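Local coordinates for uncharacterized RNA methyltransferase pyrab10780 (Pyrococcus abyssi, PDB 2JJQ), which catalyses the S-adenosyl-L-methionine-dependent methylation of uridine 54 in tRNA to 5-methyluridine, at residues 270-275 with 279-284; 256-261 with 301-306. One frame throughout, in Å; residues are numbered along the deposited sequence.

Interaction 1. Residues 270-275 with 279-284. With SAH (S-adenosyl-L-homocysteine), chain B.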
ATOM      1  N   PHE A 270       3.917  -7.704   5.287  1.00 16.05           N
ATOM      2  CA  PHE A 270       3.456  -6.402   4.713  1.00 15.43           C
ATOM      3  C   PHE A 270       4.384  -5.305   5.228  1.00 15.24           C
ATOM      4  O   PHE A 270       4.810  -5.362   6.372  1.00 14.71           O
ATOM      5  CB  PHE A 270       2.014  -6.091   5.113  1.00 18.62           C
ATOM      6  CG  PHE A 270       1.602  -4.674   4.800  1.00 19.68           C
ATOM      7  CD1 PHE A 270       1.217  -4.328   3.514  1.00 25.26           C
ATOM      8  CD2 PHE A 270       1.727  -3.666   5.754  1.00 24.08           C
ATOM      9  CE1 PHE A 270       0.881  -3.012   3.214  1.00 23.23           C
ATOM     10  CE2 PHE A 270       1.385  -2.349   5.452  1.00 22.28           C
ATOM     11  CZ  PHE A 270       0.966  -2.027   4.206  1.00 23.66           C
ATOM     12  N   PHE A 271       4.708  -4.324   4.391  1.00 13.43           N
ATOM     13  CA  PHE A 271       5.412  -3.113   4.852  1.00 13.94           C
ATOM     14  C   PHE A 271       4.819  -1.920   4.030  1.00 15.22           C
ATOM     15  O   PHE A 271       4.432  -2.102   2.847  1.00 13.49           O
ATOM     16  CB  PHE A 271       6.937  -3.207   4.610  1.00 14.58           C
ATOM     17  CG  PHE A 271       7.707  -2.087   5.307  1.00 16.25           C
ATOM     18  CD1 PHE A 271       7.837  -2.090   6.682  1.00 18.86           C
ATOM     19  CD2 PHE A 271       8.218  -1.017   4.580  1.00 17.20           C
ATOM     20  CE1 PHE A 271       8.501  -1.038   7.350  1.00 19.10           C
ATOM     21  CE2 PHE A 271       8.899   0.044   5.252  1.00 18.73           C
ATOM     22  CZ  PHE A 271       9.016   0.017   6.628  1.00 19.74           C
ATOM     23  N   GLN A 272       4.660  -0.754   4.672  1.00 12.80           N
ATOM     24  CA  GLN A 272       4.140   0.378   3.943  1.00 13.78           C
ATOM     25  C   GLN A 272       4.847   0.446   2.556  1.00 13.14           C
ATOM     26  O   GLN A 272       6.083   0.311   2.475  1.00 14.36           O
ATOM     27  CB  GLN A 272       4.431   1.677   4.709  1.00 14.28           C
ATOM     28  CG  GLN A 272       4.010   1.635   6.178  1.00 18.47           C
ATOM     29  CD  GLN A 272       2.538   1.803   6.238  1.00 25.07           C
ATOM     30  OE1 GLN A 272       1.941   2.345   5.301  1.00 28.86           O
ATOM     31  NE2 GLN A 272       1.915   1.317   7.312  1.00 25.53           N
ATOM     32  N   THR A 273       4.082   0.704   1.490  1.00 13.50           N
ATOM     33  CA  THR A 273       4.624   0.588   0.127  1.00 14.47           C
ATOM     34  C   THR A 273       5.380   1.816  -0.369  1.00 13.61           C
ATOM     35  O   THR A 273       6.060   1.724  -1.375  1.00 13.68           O
ATOM     36  CB  THR A 273       3.543   0.257  -0.882  1.00 16.33           C
ATOM     37  OG1 THR A 273       2.500   1.239  -0.782  1.00 15.10           O
ATOM     38  CG2 THR A 273       2.937  -1.117  -0.555  1.00 18.03           C
ATOM     39  N   ASN A 274       5.210   2.955   0.290  1.00 12.15           N
ATOM     40  CA  ASN A 274       5.896   4.176  -0.126  1.00 12.57           C
ATOM     41  C   ASN A 274       6.915   4.519   0.952  1.00 12.21           C
ATOM     42  O   ASN A 274       6.592   5.061   1.991  1.00 10.62           O
ATOM     43  CB  ASN A 274       4.863   5.277  -0.386  1.00 12.39           C
ATOM     44  CG  ASN A 274       5.490   6.612  -0.751  1.00 13.78           C
ATOM     45  OD1 ASN A 274       6.683   6.866  -0.506  1.00 12.02           O
ATOM     46  ND2 ASN A 274       4.649   7.515  -1.260  1.00 11.67           N
ATOM     47  N   SER A 275       8.159   4.155   0.710  1.00 11.36           N
ATOM     48  CA  SER A 275       9.124   4.280   1.810  1.00 12.81           C
ATOM     49  C   SER A 275       9.303   5.739   2.186  1.00 12.96           C
ATOM     50  O   SER A 275       9.548   6.055   3.363  1.00 12.73           O
ATOM     51  CB  SER A 275      10.477   3.669   1.431  1.00 13.64           C
ATOM     52  OG  SER A 275      10.320   2.261   1.258  1.00 13.10           O
ATOM     53  N   VAL A 279       8.426   7.537   6.050  1.00 11.20           N
ATOM     54  CA  VAL A 279       9.285   8.280   6.983  1.00 10.09           C
ATOM     55  C   VAL A 279       8.413   9.388   7.605  1.00 11.06           C
ATOM     56  O   VAL A 279       8.429   9.583   8.830  1.00 10.62           O
ATOM     57  CB  VAL A 279      10.532   8.850   6.293  1.00 12.08           C
ATOM     58  CG1 VAL A 279      11.281   9.799   7.230  1.00 13.00           C
ATOM     59  CG2 VAL A 279      11.454   7.669   5.848  1.00 10.49           C
ATOM     60  N   ASN A 280       7.676  10.124   6.774  1.00 10.77           N
ATOM     61  CA  ASN A 280       6.819  11.201   7.345  1.00 11.80           C
ATOM     62  C   ASN A 280       5.732  10.621   8.264  1.00 12.27           C
ATOM     63  O   ASN A 280       5.384  11.224   9.269  1.00 11.47           O
ATOM     64  CB  ASN A 280       6.171  11.987   6.229  1.00 13.39           C
ATOM     65  CG  ASN A 280       7.155  12.871   5.512  1.00 14.76           C
ATOM     66  OD1 ASN A 280       8.235  13.205   6.054  1.00 16.67           O
ATOM     67  ND2 ASN A 280       6.801  13.286   4.310  1.00 14.53           N
ATOM     68  N   LEU A 281       5.209   9.453   7.896  1.00 11.45           N
ATOM     69  CA  LEU A 281       4.104   8.828   8.658  1.00 11.42           C
ATOM     70  C   LEU A 281       4.560   8.426  10.056  1.00 11.41           C
ATOM     71  O   LEU A 281       3.911   8.756  11.050  1.00 11.01           O
ATOM     72  CB  LEU A 281       3.601   7.608   7.844  1.00 12.16           C
ATOM     73  CG  LEU A 281       2.485   6.784   8.472  1.00 16.86           C
ATOM     74  CD1 LEU A 281       1.301   7.718   8.673  1.00 21.09           C
ATOM     75  CD2 LEU A 281       2.201   5.627   7.510  1.00 19.36           C
ATOM     76  N   VAL A 282       5.713   7.759  10.179  1.00 11.00           N
ATOM     77  CA  VAL A 282       6.185   7.363  11.534  1.00 12.22           C
ATOM     78  C   VAL A 282       6.581   8.599  12.336  1.00 13.22           C
ATOM     79  O   VAL A 282       6.373   8.628  13.521  1.00 13.65           O
ATOM     80  CB  VAL A 282       7.325   6.311  11.535  1.00 13.98           C
ATOM     81  CG1 VAL A 282       6.819   5.033  10.875  1.00 11.59           C
ATOM     82  CG2 VAL A 282       8.587   6.787  10.771  1.00 10.77           C
ATOM     83  N   ARG A 283       7.167   9.604  11.682  1.00 11.99           N
ATOM     84  CA  ARG A 283       7.525  10.841  12.410  1.00 13.45           C
ATOM     85  C   ARG A 283       6.249  11.494  12.917  1.00 14.15           C
ATOM     86  O   ARG A 283       6.207  11.950  14.076  1.00 14.16           O
ATOM     87  CB  ARG A 283       8.254  11.793  11.477  1.00 12.58           C
ATOM     88  CG  ARG A 283       9.661  11.311  11.153  1.00 11.19           C
ATOM     89  CD  ARG A 283      10.280  12.381  10.206  1.00 13.00           C
ATOM     90  NE  ARG A 283      11.639  12.009   9.822  1.00 14.37           N
ATOM     91  CZ  ARG A 283      12.351  12.735   8.962  1.00 17.54           C
ATOM     92  NH1 ARG A 283      11.794  13.851   8.426  1.00 17.25           N
ATOM     93  NH2 ARG A 283      13.588  12.358   8.635  1.00 16.99           N
ATOM     94  N   LYS A 284       5.215  11.511  12.063  1.00 12.98           N
ATOM     95  CA  LYS A 284       3.967  12.212  12.437  1.00 15.08           C
ATOM     96  C   LYS A 284       3.328  11.525  13.605  1.00 14.85           C
ATOM     97  O   LYS A 284       2.895  12.201  14.519  1.00 14.52           O
ATOM     98  CB  LYS A 284       2.944  12.282  11.292  1.00 16.25           C
ATOM     99  CG  LYS A 284       1.686  13.137  11.644  1.00 15.50           C
ATOM    100  CD  LYS A 284       2.154  14.655  11.550  1.00 19.30           C
ATOM    101  CE  LYS A 284       1.177  15.670  11.975  1.00 28.31           C
ATOM    102  NZ  LYS A 284       1.935  16.997  11.982  1.00 27.34           N
TER
HETATM  103  N   SAH B1406       0.159  -0.502  11.518  1.00 21.75           N
HETATM  104  CA  SAH B1406       0.458  -1.612  10.555  1.00 23.85           C
HETATM  105  CB  SAH B1406      -0.636  -1.732   9.495  1.00 22.33           C
HETATM  106  CG  SAH B1406      -1.972  -2.152  10.068  1.00 22.54           C
HETATM  107  SD  SAH B1406      -2.907  -2.902   8.724  1.00 23.82           S
HETATM  108  C   SAH B1406       1.748  -1.276   9.844  1.00 25.26           C
HETATM  109  O   SAH B1406       2.354  -2.081   9.119  1.00 26.29           O
HETATM  110  OXT SAH B1406       2.201  -0.147   9.967  1.00 26.66           O
HETATM  111  C5' SAH B1406      -4.271  -3.496   9.693  1.00 19.92           C
HETATM  112  C4' SAH B1406      -3.815  -4.655  10.597  1.00 18.67           C
HETATM  113  O4' SAH B1406      -4.936  -5.278  11.277  1.00 18.29           O
HETATM  114  C3' SAH B1406      -3.115  -5.796   9.859  1.00 19.19           C
HETATM  115  O3' SAH B1406      -1.767  -5.908  10.360  1.00 18.55           O
HETATM  116  C2' SAH B1406      -3.984  -7.042  10.164  1.00 18.26           C
HETATM  117  O2' SAH B1406      -3.267  -8.263  10.371  1.00 15.10           O
HETATM  118  C1' SAH B1406      -4.667  -6.682  11.450  1.00 17.31           C
HETATM  119  N9  SAH B1406      -6.024  -7.166  11.678  1.00 19.79           N
HETATM  120  C8  SAH B1406      -7.012  -7.346  10.769  1.00 18.96           C
HETATM  121  N7  SAH B1406      -8.155  -7.686  11.424  1.00 20.01           N
HETATM  122  C5  SAH B1406      -7.903  -7.686  12.743  1.00 20.24           C
HETATM  123  C6  SAH B1406      -8.662  -7.944  13.984  1.00 21.71           C
HETATM  124  N6  SAH B1406      -9.969  -8.286  13.867  1.00 23.21           N
HETATM  125  N1  SAH B1406      -7.985  -7.829  15.174  1.00 20.51           N
HETATM  126  C2  SAH B1406      -6.679  -7.490  15.247  1.00 22.22           C
HETATM  127  N3  SAH B1406      -5.943  -7.262  14.150  1.00 16.59           N
HETATM  128  C4  SAH B1406      -6.498  -7.332  12.917  1.00 20.62           C

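Interaction 2. Residues 256-261 with 301-306. With SAH (S-adenosyl-L-homocysteine), chain B.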
ATOM      1  N   GLU A 256      14.529  -2.289   5.268  1.00 12.40           N
ATOM      2  CA  GLU A 256      14.253  -0.886   4.919  1.00 12.30           C
ATOM      3  C   GLU A 256      14.591  -0.111   6.185  1.00 12.06           C
ATOM      4  O   GLU A 256      14.500  -0.628   7.304  1.00 13.06           O
ATOM      5  CB  GLU A 256      12.770  -0.654   4.580  1.00 11.37           C
ATOM      6  CG  GLU A 256      12.421   0.834   4.277  1.00 12.72           C
ATOM      7  CD  GLU A 256      13.221   1.353   3.074  1.00 13.25           C
ATOM      8  OE1 GLU A 256      12.643   1.400   1.970  1.00 14.32           O
ATOM      9  OE2 GLU A 256      14.427   1.658   3.242  1.00 12.53           O
ATOM     10  N   ARG A 257      14.994   1.135   6.010  1.00 13.13           N
ATOM     11  CA  ARG A 257      15.325   1.937   7.171  1.00 13.01           C
ATOM     12  C   ARG A 257      14.554   3.238   7.148  1.00 13.05           C
ATOM     13  O   ARG A 257      14.607   3.974   6.135  1.00 12.51           O
ATOM     14  CB  ARG A 257      16.846   2.218   7.176  1.00 14.10           C
ATOM     15  CG  ARG A 257      17.244   3.223   8.216  1.00 17.66           C
ATOM     16  CD  ARG A 257      18.775   3.276   8.334  1.00 25.70           C
ATOM     17  NE  ARG A 257      19.185   2.275   9.297  1.00 33.95           N
ATOM     18  CZ  ARG A 257      19.753   2.599  10.459  1.00 37.85           C
ATOM     19  NH1 ARG A 257      20.018   3.879  10.720  1.00 38.76           N
ATOM     20  NH2 ARG A 257      20.080   1.665  11.336  1.00 37.57           N
ATOM     21  N   LEU A 258      13.805   3.512   8.232  1.00 11.98           N
ATOM     22  CA  LEU A 258      13.127   4.822   8.396  1.00 11.41           C
ATOM     23  C   LEU A 258      13.851   5.610   9.461  1.00 12.32           C
ATOM     24  O   LEU A 258      13.817   5.249  10.634  1.00 11.91           O
ATOM     25  CB  LEU A 258      11.668   4.594   8.845  1.00 11.03           C
ATOM     26  CG  LEU A 258      10.867   3.623   7.919  1.00  9.98           C
ATOM     27  CD1 LEU A 258       9.360   3.715   8.391  1.00 13.14           C
ATOM     28  CD2 LEU A 258      11.003   3.996   6.454  1.00 13.21           C
ATOM     29  N   ASP A 259      14.523   6.676   9.039  1.00 13.45           N
ATOM     30  CA  ASP A 259      15.433   7.411   9.927  1.00 14.08           C
ATOM     31  C   ASP A 259      16.509   6.443  10.489  1.00 15.24           C
ATOM     32  O   ASP A 259      17.379   5.941   9.726  1.00 16.29           O
ATOM     33  CB  ASP A 259      14.643   8.164  10.992  1.00 13.40           C
ATOM     34  CG  ASP A 259      13.870   9.352  10.420  1.00 15.77           C
ATOM     35  OD1 ASP A 259      14.271   9.909   9.362  1.00 17.43           O
ATOM     36  OD2 ASP A 259      12.846   9.746  11.019  1.00 16.51           O
ATOM     37  N   ASP A 260      16.469   6.139  11.789  1.00 14.19           N
ATOM     38  CA  ASP A 260      17.457   5.225  12.358  1.00 15.26           C
ATOM     39  C   ASP A 260      16.866   3.859  12.711  1.00 13.95           C
ATOM     40  O   ASP A 260      17.477   3.094  13.490  1.00 16.04           O
ATOM     41  CB  ASP A 260      18.066   5.844  13.610  1.00 16.31           C
ATOM     42  CG  ASP A 260      17.027   6.243  14.668  1.00 19.20           C
ATOM     43  OD1 ASP A 260      15.816   6.323  14.403  1.00 19.76           O
ATOM     44  OD2 ASP A 260      17.450   6.520  15.808  1.00 20.82           O
ATOM     45  N   VAL A 261      15.642   3.574  12.238  1.00 11.59           N
ATOM     46  CA  VAL A 261      14.997   2.324  12.658  1.00 11.97           C
ATOM     47  C   VAL A 261      14.965   1.336  11.492  1.00 12.88           C
ATOM     48  O   VAL A 261      14.501   1.730  10.408  1.00 13.26           O
ATOM     49  CB  VAL A 261      13.552   2.639  13.136  1.00 12.50           C
ATOM     50  CG1 VAL A 261      12.849   1.374  13.520  1.00 11.21           C
ATOM     51  CG2 VAL A 261      13.602   3.651  14.334  1.00 14.51           C
ATOM     52  N   VAL A 301       3.678  -5.449  11.456  1.00 12.55           N
ATOM     53  CA  VAL A 301       5.081  -5.744  11.767  1.00 12.85           C
ATOM     54  C   VAL A 301       5.717  -4.664  12.648  1.00 13.06           C
ATOM     55  O   VAL A 301       6.896  -4.733  12.937  1.00 13.16           O
ATOM     56  CB  VAL A 301       5.883  -5.847  10.483  1.00 13.16           C
ATOM     57  CG1 VAL A 301       5.312  -6.988   9.571  1.00 12.29           C
ATOM     58  CG2 VAL A 301       5.940  -4.496   9.754  1.00 12.62           C
ATOM     59  N   GLY A 302       4.925  -3.691  13.105  1.00 12.36           N
ATOM     60  CA  GLY A 302       5.380  -2.823  14.228  1.00 13.60           C
ATOM     61  C   GLY A 302       5.961  -1.489  13.754  1.00 13.17           C
ATOM     62  O   GLY A 302       6.720  -0.816  14.477  1.00 15.86           O
ATOM     63  N   THR A 303       5.579  -1.110  12.556  1.00 15.12           N
ATOM     64  CA  THR A 303       6.053   0.135  11.948  1.00 15.17           C
ATOM     65  C   THR A 303       6.029   1.280  12.965  1.00 15.13           C
ATOM     66  O   THR A 303       7.060   1.918  13.227  1.00 15.25           O
ATOM     67  CB  THR A 303       5.254   0.525  10.736  1.00 16.10           C
ATOM     68  OG1 THR A 303       5.027  -0.615   9.885  1.00 18.71           O
ATOM     69  CG2 THR A 303       6.093   1.551   9.943  1.00 19.50           C
ATOM     70  N   PHE A 304       4.873   1.524  13.561  1.00 13.07           N
ATOM     71  CA  PHE A 304       4.784   2.625  14.545  1.00 12.88           C
ATOM     72  C   PHE A 304       5.453   2.260  15.848  1.00 12.25           C
ATOM     73  O   PHE A 304       6.227   3.018  16.383  1.00 13.38           O
ATOM     74  CB  PHE A 304       3.313   3.007  14.787  1.00 14.06           C
ATOM     75  CG  PHE A 304       2.596   3.381  13.525  1.00 15.15           C
ATOM     76  CD1 PHE A 304       3.157   4.321  12.676  1.00 21.09           C
ATOM     77  CD2 PHE A 304       1.364   2.859  13.213  1.00 17.33           C
ATOM     78  CE1 PHE A 304       2.540   4.659  11.505  1.00 25.69           C
ATOM     79  CE2 PHE A 304       0.719   3.210  12.021  1.00 19.59           C
ATOM     80  CZ  PHE A 304       1.303   4.082  11.162  1.00 20.60           C
ATOM     81  N   GLY A 305       5.103   1.090  16.382  1.00 11.70           N
ATOM     82  CA  GLY A 305       5.538   0.683  17.723  1.00 12.70           C
ATOM     83  C   GLY A 305       7.044   0.618  17.854  1.00 11.46           C
ATOM     84  O   GLY A 305       7.596   1.079  18.856  1.00 13.39           O
ATOM     85  N   ILE A 306       7.722   0.148  16.808  1.00 13.49           N
ATOM     86  CA  ILE A 306       9.154  -0.019  16.903  1.00 13.08           C
ATOM     87  C   ILE A 306       9.817   1.359  16.851  1.00 12.50           C
ATOM     88  O   ILE A 306      10.788   1.609  17.567  1.00 11.97           O
ATOM     89  CB  ILE A 306       9.671  -0.922  15.831  1.00 14.91           C
ATOM     90  CG1 ILE A 306       9.139  -2.358  16.087  1.00 17.90           C
ATOM     91  CG2 ILE A 306      11.233  -0.950  15.818  1.00 14.49           C
ATOM     92  CD1 ILE A 306       9.226  -3.217  14.867  1.00 24.75           C
TER
HETATM   93  N   SAH B1406       0.159  -0.502  11.518  1.00 21.75           N
HETATM   94  CA  SAH B1406       0.458  -1.612  10.555  1.00 23.85           C
HETATM   95  CB  SAH B1406      -0.636  -1.732   9.495  1.00 22.33           C
HETATM   96  CG  SAH B1406      -1.972  -2.152  10.068  1.00 22.54           C
HETATM   97  SD  SAH B1406      -2.907  -2.902   8.724  1.00 23.82           S
HETATM   98  C   SAH B1406       1.748  -1.276   9.844  1.00 25.26           C
HETATM   99  O   SAH B1406       2.354  -2.081   9.119  1.00 26.29           O
HETATM  100  OXT SAH B1406       2.201  -0.147   9.967  1.00 26.66           O
HETATM  101  C5' SAH B1406      -4.271  -3.496   9.693  1.00 19.92           C
HETATM  102  C4' SAH B1406      -3.815  -4.655  10.597  1.00 18.67           C
HETATM  103  O4' SAH B1406      -4.936  -5.278  11.277  1.00 18.29           O
HETATM  104  C3' SAH B1406      -3.115  -5.796   9.859  1.00 19.19           C
HETATM  105  O3' SAH B1406      -1.767  -5.908  10.360  1.00 18.55           O
HETATM  106  C2' SAH B1406      -3.984  -7.042  10.164  1.00 18.26           C
HETATM  107  O2' SAH B1406      -3.267  -8.263  10.371  1.00 15.10           O
HETATM  108  C1' SAH B1406      -4.667  -6.682  11.450  1.00 17.31           C
HETATM  109  N9  SAH B1406      -6.024  -7.166  11.678  1.00 19.79           N
HETATM  110  C8  SAH B1406      -7.012  -7.346  10.769  1.00 18.96           C
HETATM  111  N7  SAH B1406      -8.155  -7.686  11.424  1.00 20.01           N
HETATM  112  C5  SAH B1406      -7.903  -7.686  12.743  1.00 20.24           C
HETATM  113  C6  SAH B1406      -8.662  -7.944  13.984  1.00 21.71           C
HETATM  114  N6  SAH B1406      -9.969  -8.286  13.867  1.00 23.21           N
HETATM  115  N1  SAH B1406      -7.985  -7.829  15.174  1.00 20.51           N
HETATM  116  C2  SAH B1406      -6.679  -7.490  15.247  1.00 22.22           C
HETATM  117  N3  SAH B1406      -5.943  -7.262  14.150  1.00 16.59           N
HETATM  118  C4  SAH B1406      -6.498  -7.332  12.917  1.00 20.62           C

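Interaction 1. Residues 270-275 with 279-284
Q272 and L281 meet where the loop that leads into helix 275-288 meets the side of that helix. The end of the glutamine and the isobutyl group of the leucine cross at about a right angle. L281 CD2 touches Q272 OE1 at 4.0 Å, and Q272 CD lies equally near. The Q272 chain leaves with CG beside the backbone N (chi1 -51°) and bends again at the next bond. This turn brings the amide down to the ligand. Its NE2 donates to SAH OXT at 3.0 Å, with an N-H...acceptor angle of 142°. So OE1 rests against a methyl group while NE2 holds the carboxylate. F270 meets the other carboxylate oxygen with its ring edge: CD2 is 3.8 Å from SAH O, which lies close to the ring plane.

The backbone joins the segments at a second point. V279 N donates to S275 O over 3.3 Å, a rather long bond of the first helical turn. V279 CG2 packs on the same oxygen at 3.5 Å. The S275 hydroxyl turns elsewhere, to E256 and N129. N274 is the N-cap, and its OD1 accepts from Q277 N.

The inner side is closely filled. L281 also packs on F304, E419 and V421, and E419 is predicted to be the proton acceptor. The outer side is looser. R283 is exposed there and meets nothing of 270-275. It reaches back along the helix, so that V279 CG1 lies over one face of its guanidinium.

A capped helix start beside a loop glutamine that grips the amino acid end of the cofactor forms one wall of the S-adenosylmethionine pocket in this RNA m5U methyltransferase.

Interaction 2. Residues 256-261 with 301-306
V261 and I306 pack methyl to methyl, joining the two-stranded beta hairpin 254-265 to helix 303-310 of the class I-like methyltransferase fold. V261 CG1 meets I306 CG2 at 3.6 Å. Beside this pair, L258 CD1 reaches T303 CG2 at 4.2 Å.

T303 faces two ways. Its CG2 stands anti to the backbone N and meets the hairpin. Its OG1, beside that N (chi1 -45°), donates to SAH OXT at 2.9 Å. F304 follows, with one face of its ring under the same carboxylate oxygen. The ring also meets the amino group, with F304 CE2 at 3.8 Å from SAH N.

The next shell sets these groups in place. L258 to V261 form a type II' turn, closed by backbone bonds in both directions between these two residues. D259 (to Y307) and D260 (salt bridge to R311) tie the turn to the later part of helix 303-310 and the residue after it. On the helix side, T303 O accepts from Y263 OH, and I306 also packs on N331 and N335. G302 is the N-cap, with the positive phi (98°) that glycine adopts readily. The first helical turn is closed by I306 N donating to G302 O at 2.7 Å.

Overall arrangement
Interactions 1 and 2 lie side by side in the catalytic domain, with centres about 8 Å apart. Along the chain, 256-261 comes first, then 270-275 and 279-284, and finally 301-306. Both segments of interaction 1 therefore fall between those of interaction 2. Hairpin 254-265 leads through a loop to helix 275-288. Strand 293-297 of the eight-stranded mixed sheet then leads to helix 303-310. Polar links join the start of helix 275-288 to strand 254-258, and a salt bridge joins R283 to D259. The contacts converge on one SAH carboxylate oxygen. The loop and helix 303-310 bind it, while the hairpin packs behind T303 and helix 275-288 packs against Q272.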